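Local coordinates for glycoside hydrolase family 16 protein (Bacteroides ovatus, PDB 7KR6) that probably hydrolyses internal glycosidic bonds of mixed-linkage beta-glucans, acting as an endo-glucanase, at residues S96-S101 against W130-N135; R110-S115 against F232-N237; T167-G172 against N206-S211. The protein carries 1 engineered substitution. All blocks are in the same frame, centred on the assembly; numbering follows the deposited sequence.

Contact 1: S96-S101 against W130-N135. With G2F (2-deoxy-2-fluoro-alpha-D-glucopyranose), chain C; BGC (beta-D-glucopyranose), chain B.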
# COMPACT_ATOMS: atom_id res chain seq x y z
N SER A 96 14.77 -19.98 -5.71
CA SER A 96 13.65 -19.84 -6.65
C SER A 96 14.18 -19.20 -7.92
O SER A 96 15.40 -19.11 -8.07
CB SER A 96 12.52 -19.02 -6.02
OG SER A 96 11.35 -19.14 -6.80
N GLY A 97 13.26 -18.87 -8.83
CA GLY A 97 13.61 -18.36 -10.16
C GLY A 97 12.99 -17.05 -10.52
O GLY A 97 11.86 -16.70 -10.06
N ARG A 98 13.73 -16.31 -11.35
CA ARG A 98 13.35 -14.96 -11.79
C ARG A 98 13.98 -14.75 -13.16
O ARG A 98 15.20 -15.04 -13.29
CB ARG A 98 13.90 -13.91 -10.82
CG ARG A 98 13.74 -12.46 -11.28
CD ARG A 98 13.84 -11.50 -10.14
NE ARG A 98 14.12 -10.13 -10.55
CZ ARG A 98 13.97 -9.08 -9.77
NH1 ARG A 98 13.44 -9.20 -8.58
NH2 ARG A 98 14.36 -7.87 -10.19
N ILE A 99 13.22 -14.24 -14.11
CA ILE A 99 13.76 -13.87 -15.44
C ILE A 99 13.35 -12.45 -15.80
O ILE A 99 12.29 -11.94 -15.36
CB ILE A 99 13.29 -14.86 -16.51
CG1 ILE A 99 11.80 -14.72 -16.81
CG2 ILE A 99 13.70 -16.27 -16.16
CD1 ILE A 99 11.26 -15.64 -17.89
N ASN A 100 14.09 -11.88 -16.75
CA ASN A 100 13.71 -10.60 -17.33
C ASN A 100 14.10 -10.57 -18.81
O ASN A 100 15.00 -11.33 -19.19
CB ASN A 100 14.39 -9.45 -16.57
CG ASN A 100 15.90 -9.38 -16.75
OD1 ASN A 100 16.36 -8.91 -17.80
ND2 ASN A 100 16.68 -9.87 -15.79
N SER A 101 13.59 -9.59 -19.53
CA SER A 101 13.90 -9.36 -20.95
C SER A 101 14.65 -8.04 -21.15
O SER A 101 14.64 -7.54 -22.31
CB SER A 101 12.65 -9.48 -21.79
OG SER A 101 11.74 -8.40 -21.59
N TRP A 130 5.53 -8.45 -14.01
CA TRP A 130 5.80 -7.01 -13.89
C TRP A 130 6.76 -6.52 -14.97
O TRP A 130 7.17 -7.30 -15.80
CB TRP A 130 6.28 -6.74 -12.47
CG TRP A 130 7.45 -7.52 -11.97
CD1 TRP A 130 7.53 -8.86 -11.70
CD2 TRP A 130 8.65 -6.95 -11.44
NE1 TRP A 130 8.72 -9.15 -11.11
CE2 TRP A 130 9.43 -8.00 -10.94
CE3 TRP A 130 9.15 -5.64 -11.35
CZ2 TRP A 130 10.64 -7.78 -10.30
CZ3 TRP A 130 10.36 -5.45 -10.73
CH2 TRP A 130 11.09 -6.49 -10.22
N MET A 131 7.01 -5.22 -14.97
CA MET A 131 7.78 -4.56 -16.04
C MET A 131 8.62 -3.47 -15.40
O MET A 131 8.18 -2.85 -14.40
CB MET A 131 6.84 -3.97 -17.09
CG MET A 131 6.03 -4.98 -17.83
SD MET A 131 4.67 -4.24 -18.74
CE MET A 131 5.35 -2.81 -19.60
N MET A 132 9.81 -3.21 -15.96
CA MET A 132 10.58 -2.00 -15.59
C MET A 132 11.08 -1.31 -16.84
O MET A 132 11.17 -1.95 -17.88
CB MET A 132 11.77 -2.28 -14.68
CG MET A 132 11.38 -2.64 -13.23
SD MET A 132 12.73 -2.78 -12.06
CE MET A 132 13.36 -4.41 -12.40
N GLY A 133 11.41 -0.04 -16.71
CA GLY A 133 11.94 0.73 -17.84
C GLY A 133 13.24 0.16 -18.35
O GLY A 133 14.14 -0.16 -17.59
N ASP A 134 13.33 0.01 -19.67
CA ASP A 134 14.49 -0.59 -20.40
C ASP A 134 15.54 0.51 -20.60
O ASP A 134 15.72 0.95 -21.76
CB ASP A 134 13.98 -1.23 -21.68
CG ASP A 134 15.01 -2.07 -22.41
OD1 ASP A 134 15.84 -2.69 -21.73
OD2 ASP A 134 14.99 -2.04 -23.68
N ASN A 135 16.13 0.98 -19.52
CA ASN A 135 17.14 2.07 -19.52
C ASN A 135 18.12 1.71 -18.41
O ASN A 135 17.89 0.70 -17.71
CB ASN A 135 16.45 3.42 -19.37
CG ASN A 135 15.62 3.49 -18.10
OD1 ASN A 135 16.15 3.32 -17.03
ND2 ASN A 135 14.33 3.75 -18.23
C1 G2F C . 7.52 -3.89 -7.72
C2 G2F C . 8.48 -3.66 -6.61
C3 G2F C . 9.65 -4.62 -6.67
C4 G2F C . 9.09 -6.02 -6.59
C5 G2F C . 8.15 -6.20 -7.82
C6 G2F C . 7.54 -7.57 -8.02
O3 G2F C . 10.57 -4.35 -5.62
O4 G2F C . 10.23 -6.96 -6.59
O5 G2F C . 7.07 -5.25 -7.82
O6 G2F C . 6.90 -8.02 -6.76
F2 G2F C . 8.86 -2.28 -6.62
C2 BGC B . 12.49 -3.31 -4.64
C3 BGC B . 13.75 -2.53 -5.10
C4 BGC B . 14.42 -3.16 -6.30
C5 BGC B . 13.43 -3.38 -7.46
C6 BGC B . 13.99 -4.10 -8.66
C1 BGC B . 11.65 -3.50 -5.88
O2 BGC B . 11.79 -2.68 -3.61
O3 BGC B . 14.59 -2.47 -3.94
O4 BGC B . 15.52 -2.32 -6.73
O5 BGC B . 12.31 -4.17 -6.94
O6 BGC B . 14.48 -5.42 -8.29
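Arg98 and Trp130 meet face to edge beside the bound sugars. The benzene rim of the indole runs against one face of the guanidinium, with CZ2 of Trp130 3.4 Å above the Arg98 guanidinium plane and shifted toward its margin. The two planes stand 85° apart, and NH1 of Arg98 lies in the plane of the indole at its edge, so the charge borders the ring rather than covering its pi face. The nearest atoms of the pair are NH2 of Arg98 and CH2 of Trp130, 3.5 Å apart. Arg98 gets there from strand 93-107 on an extended side chain, with CG anti to the backbone N (chi1 172°). Its NE makes a salt bridge to Glu53, which holds the inner part of the head, while NH2 donates a nearly straight hydrogen bond of 3.1 Å to O6 of BGC, at 167°. That hydroxymethyl oxygen sits at the guanidinium edge, in its plane. Trp130 is also gripped, its NE1 hydrogen-bonded to Asn237 OD1. With this bond helping to set the ring's rotation, one indole face is turned to G2F, whose C6 stands 3.4 Å above the Trp130 ring plane, over its centre, an approach consistent with CH-pi contact. Met132, the next cleft-facing residue of strand 125-133, adds a smaller apolar patch. Its chain bends at the thioether, and CE lies 3.8 Å from C6 of BGC and 4.2 Å from NH2 of Arg98. Asn61 hydrogen-bonds both sugars as well. An aromatic platform under one glucose, next to a cationic head that reads the hydroxymethyl of its neighbour, is characteristic of a glycan-binding cleft, here on the concave face of the family 16 beta-jelly-roll.

Contact 2: R110-S115 against F232-N237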
# COMPACT_ATOMS: atom_id res chain seq x y z
N ARG A 110 1.59 -0.83 -25.83
CA ARG A 110 0.93 -2.01 -26.42
C ARG A 110 0.30 -2.80 -25.28
O ARG A 110 0.75 -2.64 -24.13
CB ARG A 110 1.90 -2.95 -27.13
CG ARG A 110 2.70 -2.30 -28.24
CD ARG A 110 1.85 -1.86 -29.39
NE ARG A 110 2.76 -1.56 -30.50
CZ ARG A 110 3.00 -2.35 -31.54
NH1 ARG A 110 3.87 -1.96 -32.46
NH2 ARG A 110 2.39 -3.52 -31.68
N LYS A 111 -0.68 -3.60 -25.63
CA LYS A 111 -1.27 -4.57 -24.67
C LYS A 111 -0.32 -5.73 -24.48
O LYS A 111 0.16 -6.30 -25.49
CB LYS A 111 -2.61 -5.04 -25.20
CG LYS A 111 -3.39 -5.91 -24.23
CD LYS A 111 -4.72 -6.39 -24.77
CE LYS A 111 -5.60 -6.86 -23.64
NZ LYS A 111 -6.86 -7.44 -24.15
N ILE A 112 -0.06 -6.12 -23.22
CA ILE A 112 0.73 -7.33 -22.93
C ILE A 112 -0.18 -8.28 -22.13
O ILE A 112 -1.01 -7.78 -21.30
CB ILE A 112 2.06 -7.04 -22.22
CG1 ILE A 112 2.82 -8.35 -21.95
CG2 ILE A 112 1.81 -6.20 -20.99
CD1 ILE A 112 4.18 -8.17 -21.40
N GLU A 113 -0.12 -9.56 -22.45
CA GLU A 113 -0.91 -10.60 -21.77
C GLU A 113 -0.02 -11.81 -21.49
O GLU A 113 0.88 -12.14 -22.30
CB GLU A 113 -2.08 -11.08 -22.62
CG GLU A 113 -3.03 -9.97 -22.99
CD GLU A 113 -4.33 -10.46 -23.57
OE1 GLU A 113 -4.25 -11.17 -24.60
OE2 GLU A 113 -5.38 -10.19 -22.99
N ALA A 114 -0.26 -12.46 -20.37
CA ALA A 114 0.39 -13.73 -20.04
C ALA A 114 -0.63 -14.66 -19.39
O ALA A 114 -1.49 -14.17 -18.65
CB ALA A 114 1.58 -13.54 -19.17
N SER A 115 -0.47 -15.94 -19.65
CA SER A 115 -1.29 -17.03 -19.08
C SER A 115 -0.46 -17.74 -18.01
O SER A 115 0.64 -18.28 -18.32
CB SER A 115 -1.77 -17.98 -20.15
OG SER A 115 -2.51 -19.06 -19.60
N PHE A 232 9.54 -0.47 -21.85
CA PHE A 232 9.64 -1.30 -20.62
C PHE A 232 9.90 -2.74 -21.05
O PHE A 232 9.30 -3.17 -22.04
CB PHE A 232 8.35 -1.19 -19.81
CG PHE A 232 8.26 -0.05 -18.83
CD1 PHE A 232 8.33 1.27 -19.25
CD2 PHE A 232 8.04 -0.29 -17.48
CE1 PHE A 232 8.21 2.32 -18.33
CE2 PHE A 232 7.96 0.76 -16.58
CZ PHE A 232 8.00 2.06 -17.00
N TYR A 233 10.71 -3.45 -20.28
CA TYR A 233 10.90 -4.91 -20.41
C TYR A 233 10.10 -5.67 -19.34
O TYR A 233 9.48 -5.05 -18.45
CB TYR A 233 12.38 -5.24 -20.29
CG TYR A 233 13.04 -4.91 -18.98
CD1 TYR A 233 13.04 -5.83 -17.91
CD2 TYR A 233 13.67 -3.72 -18.76
CE1 TYR A 233 13.69 -5.56 -16.72
CE2 TYR A 233 14.32 -3.44 -17.57
CZ TYR A 233 14.31 -4.36 -16.52
OH TYR A 233 14.96 -4.10 -15.36
N ILE A 234 10.11 -6.97 -19.49
CA ILE A 234 9.18 -7.89 -18.77
C ILE A 234 9.95 -8.68 -17.75
O ILE A 234 11.10 -9.11 -18.01
CB ILE A 234 8.44 -8.80 -19.77
CG1 ILE A 234 7.72 -8.01 -20.85
CG2 ILE A 234 7.48 -9.74 -19.05
CD1 ILE A 234 7.44 -8.78 -22.13
N LEU A 235 9.32 -8.91 -16.59
CA LEU A 235 9.86 -9.79 -15.56
C LEU A 235 8.79 -10.74 -15.06
O LEU A 235 7.59 -10.38 -15.06
CB LEU A 235 10.40 -9.04 -14.34
CG LEU A 235 11.45 -7.97 -14.63
CD1 LEU A 235 10.82 -6.60 -14.69
CD2 LEU A 235 12.52 -8.01 -13.58
N PHE A 236 9.26 -11.94 -14.68
CA PHE A 236 8.46 -12.94 -13.91
C PHE A 236 9.32 -13.45 -12.77
O PHE A 236 10.52 -13.72 -12.96
CB PHE A 236 8.04 -14.15 -14.75
CG PHE A 236 7.11 -13.87 -15.91
CD1 PHE A 236 5.74 -13.78 -15.78
CD2 PHE A 236 7.66 -13.77 -17.19
CE1 PHE A 236 4.93 -13.58 -16.89
CE2 PHE A 236 6.86 -13.50 -18.28
CZ PHE A 236 5.49 -13.42 -18.13
N ASN A 237 8.72 -13.66 -11.60
CA ASN A 237 9.52 -14.23 -10.48
C ASN A 237 8.59 -14.87 -9.48
O ASN A 237 7.37 -14.54 -9.47
CB ASN A 237 10.36 -13.18 -9.75
CG ASN A 237 9.49 -12.21 -8.99
OD1 ASN A 237 8.73 -11.43 -9.59
ND2 ASN A 237 9.39 -12.43 -7.68
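The core of the beta-jelly-roll sandwich is closed here by Ile112 and Ala114 of one sheet against Ile234 and Phe236 of the other. Strand 112-117 belongs to the layer that includes 197-203 and 261-271, whereas 232-240 lies in the sugar-bearing layer between 93-107 and 125-133. The segments run in nearly the same direction, 20° apart, and their backbones keep the spacing of facing sheets, with CA of Ile112 9.4 Å from CA of Ile234. Ile112 spans much of that gap by being fully extended, its CG1 trans to the main-chain nitrogen (chi1 -180°) and CD1 continuing the same zigzag, and it meets Ile234 tip to tip. Farther along, Ala114 contributes just a methyl, and the larger Phe236 reaches it from the opposite layer. Its ring lies nearly parallel to that of Phe129 and also touches Ile266. On the side away from the core, Lys111 and Glu113 form a salt bridge whose hydrogen bond is weak, and Glu113 OE2 is hydrogen-bonded to Ser200 as well. The apolar meeting is uneven in tightness. Ala114 CB approaches the rim of the Phe236 ring near its plane, 4.0 Å from CZ, while the two CD1 methyls of Ile112 and Ile234 are pressed to 3.4 Å, closer than usual for carbon atoms.

Contact 3: T167-G172 against N206-S211. With G2F (2-deoxy-2-fluoro-alpha-D-glucopyranose), chain C.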
# COMPACT_ATOMS: atom_id res chain seq x y z
N THR A 167 -1.82 -4.71 -7.44
CA THR A 167 -1.20 -4.11 -8.64
C THR A 167 -0.62 -2.76 -8.19
O THR A 167 -1.16 -2.13 -7.25
CB THR A 167 -2.21 -4.04 -9.78
OG1 THR A 167 -1.55 -3.50 -10.93
CG2 THR A 167 -3.38 -3.15 -9.44
N ALA A 168 0.45 -2.28 -8.82
CA ALA A 168 1.16 -1.11 -8.32
C ALA A 168 1.98 -0.45 -9.42
O ALA A 168 2.39 -1.15 -10.36
CB ALA A 168 2.05 -1.42 -7.15
N ILE A 169 2.27 0.82 -9.22
CA ILE A 169 3.33 1.51 -10.00
C ILE A 169 4.29 2.14 -9.01
O ILE A 169 3.86 2.69 -7.97
CB ILE A 169 2.79 2.50 -11.08
CG1 ILE A 169 1.81 3.53 -10.52
CG2 ILE A 169 2.19 1.75 -12.26
CD1 ILE A 169 1.43 4.62 -11.52
N HIS A 170 5.57 2.13 -9.35
CA HIS A 170 6.65 2.76 -8.57
C HIS A 170 7.45 3.67 -9.51
O HIS A 170 7.70 3.28 -10.64
CB HIS A 170 7.56 1.72 -7.96
CG HIS A 170 6.90 0.72 -7.08
ND1 HIS A 170 7.11 0.72 -5.70
CD2 HIS A 170 6.09 -0.31 -7.37
CE1 HIS A 170 6.45 -0.30 -5.20
NE2 HIS A 170 5.82 -0.95 -6.18
N TYR A 171 7.87 4.82 -9.01
CA TYR A 171 8.52 5.84 -9.84
C TYR A 171 9.17 6.86 -8.92
O TYR A 171 9.17 6.70 -7.69
CB TYR A 171 7.47 6.40 -10.82
CG TYR A 171 6.24 6.95 -10.17
CD1 TYR A 171 5.18 6.12 -9.84
CD2 TYR A 171 6.10 8.30 -9.85
CE1 TYR A 171 4.05 6.60 -9.21
CE2 TYR A 171 4.96 8.81 -9.26
CZ TYR A 171 3.92 7.95 -8.92
OH TYR A 171 2.77 8.47 -8.33
N GLY A 172 9.80 7.87 -9.51
CA GLY A 172 10.51 8.92 -8.75
C GLY A 172 11.99 8.88 -9.06
O GLY A 172 12.48 7.89 -9.57
N ASN A 206 -2.45 7.76 -21.57
CA ASN A 206 -3.28 8.23 -20.45
C ASN A 206 -3.37 7.19 -19.33
O ASN A 206 -3.37 7.60 -18.18
CB ASN A 206 -4.67 8.61 -20.92
CG ASN A 206 -4.62 9.83 -21.82
OD1 ASN A 206 -5.13 9.80 -22.94
ND2 ASN A 206 -3.85 10.81 -21.43
N ASN A 207 -3.48 5.92 -19.67
CA ASN A 207 -3.91 4.87 -18.70
C ASN A 207 -3.09 3.60 -18.77
O ASN A 207 -2.68 3.12 -19.85
CB ASN A 207 -5.38 4.51 -18.93
CG ASN A 207 -6.30 5.70 -18.73
OD1 ASN A 207 -7.03 6.09 -19.66
ND2 ASN A 207 -6.29 6.26 -17.55
N LEU A 208 -2.89 3.01 -17.58
CA LEU A 208 -2.47 1.61 -17.42
C LEU A 208 -3.68 0.86 -16.87
O LEU A 208 -4.12 1.24 -15.78
CB LEU A 208 -1.30 1.56 -16.44
CG LEU A 208 0.00 2.16 -16.94
CD1 LEU A 208 0.99 2.22 -15.80
CD2 LEU A 208 0.59 1.37 -18.11
N THR A 209 -4.22 -0.11 -17.60
CA THR A 209 -5.41 -0.84 -17.14
C THR A 209 -5.06 -2.30 -17.04
O THR A 209 -4.66 -2.91 -18.05
CB THR A 209 -6.60 -0.63 -18.06
OG1 THR A 209 -6.89 0.75 -18.00
CG2 THR A 209 -7.78 -1.51 -17.65
N ILE A 210 -5.19 -2.87 -15.84
CA ILE A 210 -4.98 -4.29 -15.55
C ILE A 210 -6.31 -5.05 -15.66
O ILE A 210 -7.30 -4.57 -15.08
CB ILE A 210 -4.31 -4.46 -14.17
CG1 ILE A 210 -2.89 -3.86 -14.11
CG2 ILE A 210 -4.25 -5.92 -13.85
CD1 ILE A 210 -2.83 -2.38 -13.87
N SER A 211 -6.29 -6.16 -16.39
CA SER A 211 -7.41 -7.12 -16.46
C SER A 211 -6.97 -8.51 -16.01
O SER A 211 -5.80 -8.90 -16.21
CB SER A 211 -8.05 -7.16 -17.86
OG SER A 211 -8.48 -5.87 -18.29
C1 G2F C . 7.52 -3.89 -7.72
C2 G2F C . 8.48 -3.66 -6.61
C3 G2F C . 9.65 -4.62 -6.67
C4 G2F C . 9.09 -6.02 -6.59
C5 G2F C . 8.15 -6.20 -7.82
C6 G2F C . 7.54 -7.57 -8.02
O3 G2F C . 10.57 -4.35 -5.62
O4 G2F C . 10.23 -6.96 -6.59
O5 G2F C . 7.07 -5.25 -7.82
O6 G2F C . 6.90 -8.02 -6.76
F2 G2F C . 8.86 -2.28 -6.62
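Thr167 and Ile210 pass alongside each other, pointing opposite ways, whereas Ile169 and Leu208 meet at a slant, and the two pairs together join strand 164-171 to strand 207-212 across the interior of the jelly-roll sandwich. In the first pair, the hydroxyl rather than the methyl of Thr167 faces the isoleucine: OG1 of Thr167 is 3.4 Å from CD1 of Ile210. Ile210 is folded at chi2 (82°), which turns CD1 aside from an extended course, and its CG1 also lies alongside the same oxygen. OG1 is nevertheless not left without a polar partner, because it hydrogen-bonds to the backbone O of Asp146 on the adjoining strand. In the second pair only branch ends meet, CG2 of Ile169 lying 3.8 Å from CD1 of Leu208. CA of Thr167 is 7.9 Å from CA of Ile210, and CA of Ile169 is 9.4 Å from CA of Leu208. Leu201 and Trp203 of strand 197-203 continue the apolar layer around Leu208. Strand 164-171 shows a different character on its other face, where His170 presents one ring face to the fluorine of G2F. F2 stands 3.3 Å above the His170 ring plane, over its centre, and ND1 of His170 is hydrogen-bonded to His178. The chemistry is thus divided between the two faces of one strand: dispersion and shape hold the sheets together inside, with the single hydroxyl satisfied by a main-chain oxygen, while the polar ring on the cleft face lines the sugar pocket.

Contacts 1 and 2 adjoin, with centres about 9 Å apart, because strand 232-240 lies between strands 93-107 and 125-133; a probable backbone hydrogen bond between Leu235 N and Trp130 O, 2.8 Å, ties them. Contact 1 works on the concave surface of that sheet, whereas contact 2 fastens its reverse side to the second layer. Contact 3 repeats such a fastening farther along, its centre about 13 Å from that of contact 2 and about 16 Å from that of contact 1. Contacts 1 and 3 do not touch each other, yet Trp130 and His170 both reach G2F. In contact 2 the Phe236 side chain remains about 9 Å from that sugar.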